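Local coordinates for photosystem II assembly protein Ycf48 (Thermosynechococcus elongatus, PDB 5OJ5), which probably acts as an assembly factor for photosystem II, working early in its biogenesis and in the replacement of photodamaged D1 protein, whose C-terminal extension it binds, at residues G112-E117 with Q129-I134; P119-T124 with I134-K139. All coordinates share one frame; numbering follows the deposited sequence.

Contact 1. Residues G112-E117 with Q129-I134; sequences GWIVGE and QSWSQI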
loop_
_atom_site.group_PDB
_atom_site.type_symbol
_atom_site.label_atom_id
_atom_site.label_comp_id
_atom_site.label_asym_id
_atom_site.label_seq_id
_atom_site.Cartn_x
_atom_site.Cartn_y
_atom_site.Cartn_z
ATOM N N GLY A 112 -11.493 -1.641 -13.546
ATOM C CA GLY A 112 -10.335 -1.083 -12.893
ATOM C C GLY A 112 -10.351 0.431 -12.887
ATOM O O GLY A 112 -10.963 1.082 -13.728
ATOM N N TRP A 113 -9.608 0.962 -11.921
ATOM C CA TRP A 113 -9.540 2.393 -11.686
ATOM C C TRP A 113 -8.107 2.768 -11.338
ATOM O O TRP A 113 -7.424 2.017 -10.628
ATOM C CB TRP A 113 -10.410 2.781 -10.486
ATOM C CG TRP A 113 -11.831 2.324 -10.533
ATOM C CD1 TRP A 113 -12.297 1.069 -10.292
ATOM C CD2 TRP A 113 -12.973 3.120 -10.835
ATOM N NE1 TRP A 113 -13.678 1.036 -10.409
ATOM C CE2 TRP A 113 -14.109 2.283 -10.740
ATOM C CE3 TRP A 113 -13.147 4.475 -11.139
ATOM C CZ2 TRP A 113 -15.410 2.765 -10.947
ATOM C CZ3 TRP A 113 -14.443 4.954 -11.366
ATOM C CH2 TRP A 113 -15.540 4.095 -11.253
ATOM N N ILE A 114 -7.666 3.925 -11.810
ATOM C CA ILE A 114 -6.381 4.517 -11.418
ATOM C C ILE A 114 -6.659 5.951 -11.011
ATOM O O ILE A 114 -7.411 6.650 -11.695
ATOM C CB ILE A 114 -5.382 4.512 -12.595
ATOM C CG1 ILE A 114 -5.049 3.072 -13.009
ATOM C CG2 ILE A 114 -4.105 5.272 -12.215
ATOM C CD1 ILE A 114 -4.344 2.995 -14.367
ATOM N N VAL A 115 -6.027 6.406 -9.923
ATOM C CA VAL A 115 -6.074 7.824 -9.599
ATOM C C VAL A 115 -4.681 8.346 -9.320
ATOM O O VAL A 115 -3.767 7.612 -8.936
ATOM C CB VAL A 115 -7.027 8.154 -8.432
ATOM C CG1 VAL A 115 -8.446 7.782 -8.779
ATOM C CG2 VAL A 115 -6.589 7.475 -7.117
ATOM N N GLY A 116 -4.541 9.659 -9.463
ATOM C CA GLY A 116 -3.263 10.278 -9.234
ATOM C C GLY A 116 -3.347 11.769 -9.060
ATOM O O GLY A 116 -4.429 12.372 -9.022
ATOM N N GLU A 117 -2.158 12.349 -8.955
ATOM C CA GLU A 117 -1.967 13.786 -8.722
ATOM C C GLU A 117 -0.966 14.334 -9.734
ATOM O O GLU A 117 0.022 13.663 -10.031
ATOM C CB GLU A 117 -1.464 14.039 -7.309
ATOM C CG GLU A 117 -0.189 13.410 -6.970
ATOM C CD GLU A 117 0.147 13.620 -5.519
ATOM O OE1 GLU A 117 0.943 14.539 -5.238
ATOM O OE2 GLU A 117 -0.397 12.856 -4.670
ATOM N N GLN A 129 -7.729 -3.156 -21.330
ATOM C CA GLN A 129 -7.468 -3.108 -22.767
ATOM C C GLN A 129 -7.858 -1.758 -23.353
ATOM O O GLN A 129 -7.252 -1.330 -24.351
ATOM C CB GLN A 129 -8.169 -4.265 -23.475
ATOM C CG GLN A 129 -7.786 -5.604 -22.832
ATOM C CD GLN A 129 -6.267 -5.753 -22.627
ATOM O OE1 GLN A 129 -5.511 -5.852 -23.587
ATOM N NE2 GLN A 129 -5.803 -5.799 -21.372
ATOM N N SER A 130 -8.815 -1.064 -22.740
ATOM C CA SER A 130 -9.116 0.307 -23.095
ATOM C C SER A 130 -9.340 1.057 -21.799
ATOM O O SER A 130 -10.023 0.569 -20.882
ATOM C CB SER A 130 -10.304 0.444 -23.996
ATOM O OG SER A 130 -11.397 -0.154 -23.428
ATOM N N TRP A 131 -8.757 2.233 -21.728
ATOM C CA TRP A 131 -8.890 3.107 -20.583
ATOM C C TRP A 131 -9.525 4.411 -21.045
ATOM O O TRP A 131 -9.207 4.911 -22.130
ATOM C CB TRP A 131 -7.501 3.434 -19.996
ATOM C CG TRP A 131 -6.772 2.290 -19.332
ATOM C CD1 TRP A 131 -5.905 1.416 -19.910
ATOM C CD2 TRP A 131 -6.901 1.895 -17.971
ATOM N NE1 TRP A 131 -5.449 0.523 -18.976
ATOM C CE2 TRP A 131 -6.054 0.789 -17.775
ATOM C CE3 TRP A 131 -7.654 2.382 -16.902
ATOM C CZ2 TRP A 131 -5.910 0.162 -16.545
ATOM C CZ3 TRP A 131 -7.510 1.751 -15.656
ATOM C CH2 TRP A 131 -6.657 0.650 -15.496
ATOM N N SER A 132 -10.354 4.982 -20.183
ATOM C CA SER A 132 -10.933 6.289 -20.384
ATOM C C SER A 132 -10.606 7.156 -19.187
ATOM O O SER A 132 -10.470 6.675 -18.052
ATOM C CB SER A 132 -12.436 6.197 -20.554
ATOM O OG SER A 132 -12.734 5.385 -21.676
ATOM N N GLN A 133 -10.498 8.444 -19.443
ATOM C CA GLN A 133 -10.312 9.422 -18.403
ATOM C C GLN A 133 -11.669 9.904 -17.926
ATOM O O GLN A 133 -12.535 10.262 -18.730
ATOM C CB GLN A 133 -9.433 10.553 -18.913
ATOM C CG GLN A 133 -9.182 11.560 -17.835
ATOM C CD GLN A 133 -8.046 12.502 -18.185
ATOM O OE1 GLN A 133 -7.520 12.510 -19.322
ATOM N NE2 GLN A 133 -7.671 13.325 -17.224
ATOM N N ILE A 134 -11.874 9.878 -16.618
ATOM C CA ILE A 134 -13.093 10.360 -15.991
ATOM C C ILE A 134 -12.823 11.757 -15.456
ATOM O O ILE A 134 -11.980 11.903 -14.562
ATOM C CB ILE A 134 -13.559 9.454 -14.843
ATOM C CG1 ILE A 134 -13.772 8.057 -15.383
ATOM C CG2 ILE A 134 -14.820 10.055 -14.145
ATOM C CD1 ILE A 134 -14.521 7.210 -14.496
#
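In one four-stranded blade of the seven-bladed beta-propeller, Ile-114 of the second strand meets Trp-131, which lies next to strand 132-133 on the blade's outer edge. Strand 120-124 runs between the two segments. The CA atoms of Gly-112 and Trp-131 are therefore 8.9 Å apart, and side chains make the contact by reaching over the middle strand. The touching parts of the segments diverge by 63°, in keeping with the strong twist of a propeller blade. The six-membered ring of Trp-131 reaches Gly-112 and Ile-114, and the Ile-114 side chain crosses that of Trp-131 at about a right angle. Ile-114 CD1 sits over one face of that ring, 3.8 Å from the centroid and 25° off the normal, a CH-pi contact. The methyl is displaced toward the rim, and Ile-114 CD1 comes to 3.5 Å from Trp-131 CH2. With CG1 anti to the carbonyl carbon (chi1 -64°), Ile-114 also brings CG1 against the same rim. The carbonyl of Gly-112 lies obliquely by the ring, with Gly-112 O 4.0 Å from Trp-131 CZ3. On the other face of the blade, Trp-113 CZ3 approaches Ile-134 CD1 to 3.9 Å. That indole also packs on Ile-147 and Ala-149 of the next blade, while Trp-131 meets Trp-70 of the preceding blade edge-to-face. The backbone of Trp-131 hydrogen-bonds the bound D1 peptide. No hydrogen bond joins the two segments directly. The contact is mainly apolar packing, with one backbone carbonyl beside the indole, and the polar backbone links pass through strand 120-124.

Contact 2. Residues P119-T124 with I134-K139; sequences PIMLHT and IPLDPK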
loop_
_atom_site.group_PDB
_atom_site.type_symbol
_atom_site.label_atom_id
_atom_site.label_comp_id
_atom_site.label_asym_id
_atom_site.label_seq_id
_atom_site.Cartn_x
_atom_site.Cartn_y
_atom_site.Cartn_z
ATOM N N PRO A 119 -4.809 16.053 -10.177
ATOM C CA PRO A 119 -5.987 15.190 -10.206
ATOM C C PRO A 119 -6.197 14.514 -11.537
ATOM O O PRO A 119 -6.340 15.164 -12.586
ATOM C CB PRO A 119 -7.117 16.152 -9.830
ATOM C CG PRO A 119 -6.436 17.142 -8.913
ATOM C CD PRO A 119 -5.070 17.347 -9.509
ATOM N N ILE A 120 -6.278 13.184 -11.489
ATOM C CA ILE A 120 -6.586 12.375 -12.658
ATOM C C ILE A 120 -7.249 11.108 -12.159
ATOM O O ILE A 120 -6.895 10.553 -11.111
ATOM C CB ILE A 120 -5.320 12.067 -13.501
ATOM C CG1 ILE A 120 -5.676 11.306 -14.785
ATOM C CG2 ILE A 120 -4.242 11.365 -12.677
ATOM C CD1 ILE A 120 -4.590 11.357 -15.838
ATOM N N MET A 121 -8.205 10.643 -12.969
ATOM C CA MET A 121 -8.876 9.367 -12.752
ATOM C C MET A 121 -9.042 8.680 -14.100
ATOM O O MET A 121 -9.555 9.276 -15.049
ATOM C CB MET A 121 -10.240 9.575 -12.085
ATOM C CG MET A 121 -11.029 8.273 -11.916
ATOM S SD MET A 121 -12.568 8.467 -11.036
ATOM C CE MET A 121 -11.963 8.799 -9.402
ATOM N N LEU A 122 -8.629 7.421 -14.143
ATOM C CA LEU A 122 -8.783 6.571 -15.314
ATOM C C LEU A 122 -9.621 5.359 -14.930
ATOM O O LEU A 122 -9.591 4.877 -13.781
ATOM C CB LEU A 122 -7.421 6.081 -15.783
ATOM C CG LEU A 122 -6.377 7.164 -16.054
ATOM C CD1 LEU A 122 -5.030 6.548 -16.381
ATOM C CD2 LEU A 122 -6.807 8.102 -17.139
ATOM N N HIS A 123 -10.359 4.842 -15.908
ATOM C CA HIS A 123 -11.290 3.758 -15.685
ATOM C C HIS A 123 -11.272 2.817 -16.870
ATOM O O HIS A 123 -11.178 3.239 -18.035
ATOM C CB HIS A 123 -12.689 4.367 -15.464
ATOM C CG HIS A 123 -13.791 3.373 -15.235
ATOM N ND1 HIS A 123 -14.867 3.276 -16.079
ATOM C CD2 HIS A 123 -14.016 2.499 -14.240
ATOM C CE1 HIS A 123 -15.713 2.372 -15.615
ATOM N NE2 HIS A 123 -15.211 1.866 -14.505
ATOM N N THR A 124 -11.464 1.541 -16.585
ATOM C CA THR A 124 -11.592 0.496 -17.596
ATOM C C THR A 124 -12.682 -0.474 -17.163
ATOM O O THR A 124 -12.854 -0.747 -15.971
ATOM C CB THR A 124 -10.235 -0.264 -17.790
ATOM O OG1 THR A 124 -10.388 -1.235 -18.820
ATOM C CG2 THR A 124 -9.772 -0.993 -16.550
ATOM N N ILE A 134 -11.874 9.878 -16.618
ATOM C CA ILE A 134 -13.093 10.360 -15.991
ATOM C C ILE A 134 -12.823 11.757 -15.456
ATOM O O ILE A 134 -11.980 11.903 -14.562
ATOM C CB ILE A 134 -13.559 9.454 -14.843
ATOM C CG1 ILE A 134 -13.772 8.057 -15.383
ATOM C CG2 ILE A 134 -14.820 10.055 -14.145
ATOM C CD1 ILE A 134 -14.521 7.210 -14.496
ATOM N N PRO A 135 -13.541 12.768 -15.919
ATOM C CA PRO A 135 -13.325 14.118 -15.402
ATOM C C PRO A 135 -13.636 14.165 -13.915
ATOM O O PRO A 135 -14.624 13.591 -13.456
ATOM C CB PRO A 135 -14.342 14.957 -16.185
ATOM C CG PRO A 135 -14.805 14.102 -17.323
ATOM C CD PRO A 135 -14.633 12.682 -16.907
ATOM N N LEU A 136 -12.755 14.809 -13.163
ATOM C CA LEU A 136 -12.971 15.018 -11.744
ATOM C C LEU A 136 -13.507 16.429 -11.501
ATOM O O LEU A 136 -13.057 17.401 -12.110
ATOM C CB LEU A 136 -11.661 14.880 -10.977
ATOM C CG LEU A 136 -11.175 13.428 -11.009
ATOM C CD1 LEU A 136 -9.730 13.370 -10.569
ATOM C CD2 LEU A 136 -12.054 12.571 -10.132
ATOM N N ASP A 137 -14.434 16.535 -10.570
ATOM C CA ASP A 137 -14.930 17.837 -10.127
ATOM C C ASP A 137 -13.779 18.680 -9.606
ATOM O O ASP A 137 -13.051 18.224 -8.719
ATOM C CB ASP A 137 -15.908 17.559 -8.989
ATOM C CG ASP A 137 -16.689 18.784 -8.544
ATOM O OD1 ASP A 137 -16.285 19.943 -8.799
ATOM O OD2 ASP A 137 -17.734 18.562 -7.904
ATOM N N PRO A 138 -13.591 19.911 -10.114
ATOM C CA PRO A 138 -12.493 20.739 -9.594
ATOM C C PRO A 138 -12.659 21.099 -8.133
ATOM O O PRO A 138 -11.690 21.547 -7.521
ATOM C CB PRO A 138 -12.515 21.980 -10.498
ATOM C CG PRO A 138 -13.920 22.063 -10.961
ATOM C CD PRO A 138 -14.316 20.600 -11.204
ATOM N N LYS A 139 -13.854 20.938 -7.552
ATOM C CA LYS A 139 -14.080 21.224 -6.144
ATOM C C LYS A 139 -13.704 20.078 -5.191
ATOM O O LYS A 139 -13.829 20.214 -3.960
ATOM C CB LYS A 139 -15.493 21.729 -5.981
ATOM C CG LYS A 139 -15.711 22.977 -6.885
ATOM C CD LYS A 139 -17.047 23.649 -6.651
ATOM C CE LYS A 139 -18.183 22.653 -6.869
ATOM N NZ LYS A 139 -18.156 21.977 -8.217
HETATM O O HOH W 1 -9.360 12.758 -14.702
#
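This is the pairing of a blade's third strand with the chain that leaves its outermost strand, and Met-121 and Ile-134 lie at its centre. Ile-134 N donates to Met-121 O at 2.9 Å, with an N-H...O angle of 164°. In place of a direct return bond, a water bridges Met-121 N and Ile-134 O, accepting from the first and donating to the second at 2.8 Å. The two chain segments are a water apart here. Side chains fill in on the same face. Met-121 is extended through chi2 and bends at chi3 (-70°), which carries its methyl round to Leu-136; Met-121 CE lies 3.8 Å from Leu-136 CD2. The other methyl, Leu-136 CD1, rests against the backbone, 3.6 Å from Ile-120 N, and touches Pro-119 CB. At the far end Ile-134 CD1 presses on His-123 CB at 3.5 Å. The imidazole itself turns away and hydrogen-bonds Glu-111 through NE2. Further on, Asp-137 OD1 accepts from Lys-139 N, an Asx turn, and forms a salt bridge with Lys-139 NZ. Leu-136 also touches Pro-144 of the next blade. The arrangement is that of a beta-propeller, in which the chain leaves the outermost strand of one blade to begin the next.

Both contacts belong to the blade built from strands 101-108, 111-117, 120-124 and 132-133, and they share Ile-134. Contact 1 skips a strand, while contact 2 joins neighbours in the blade, so backbone bonding appears in the second and is absent from the first. Contact 1 is the more buried, with tryptophans facing both adjoining blades. Contact 2 is partly buried, admits a water and runs into a solvent-exposed turn with a salt bridge. The two interlock: Ser-132 O meets His-123 N at 2.8 Å, a probable hydrogen bond, and the ring of His-123 packs on Trp-113. Strand 120-124 is a partner in contact 2 and lies between the segments of contact 1.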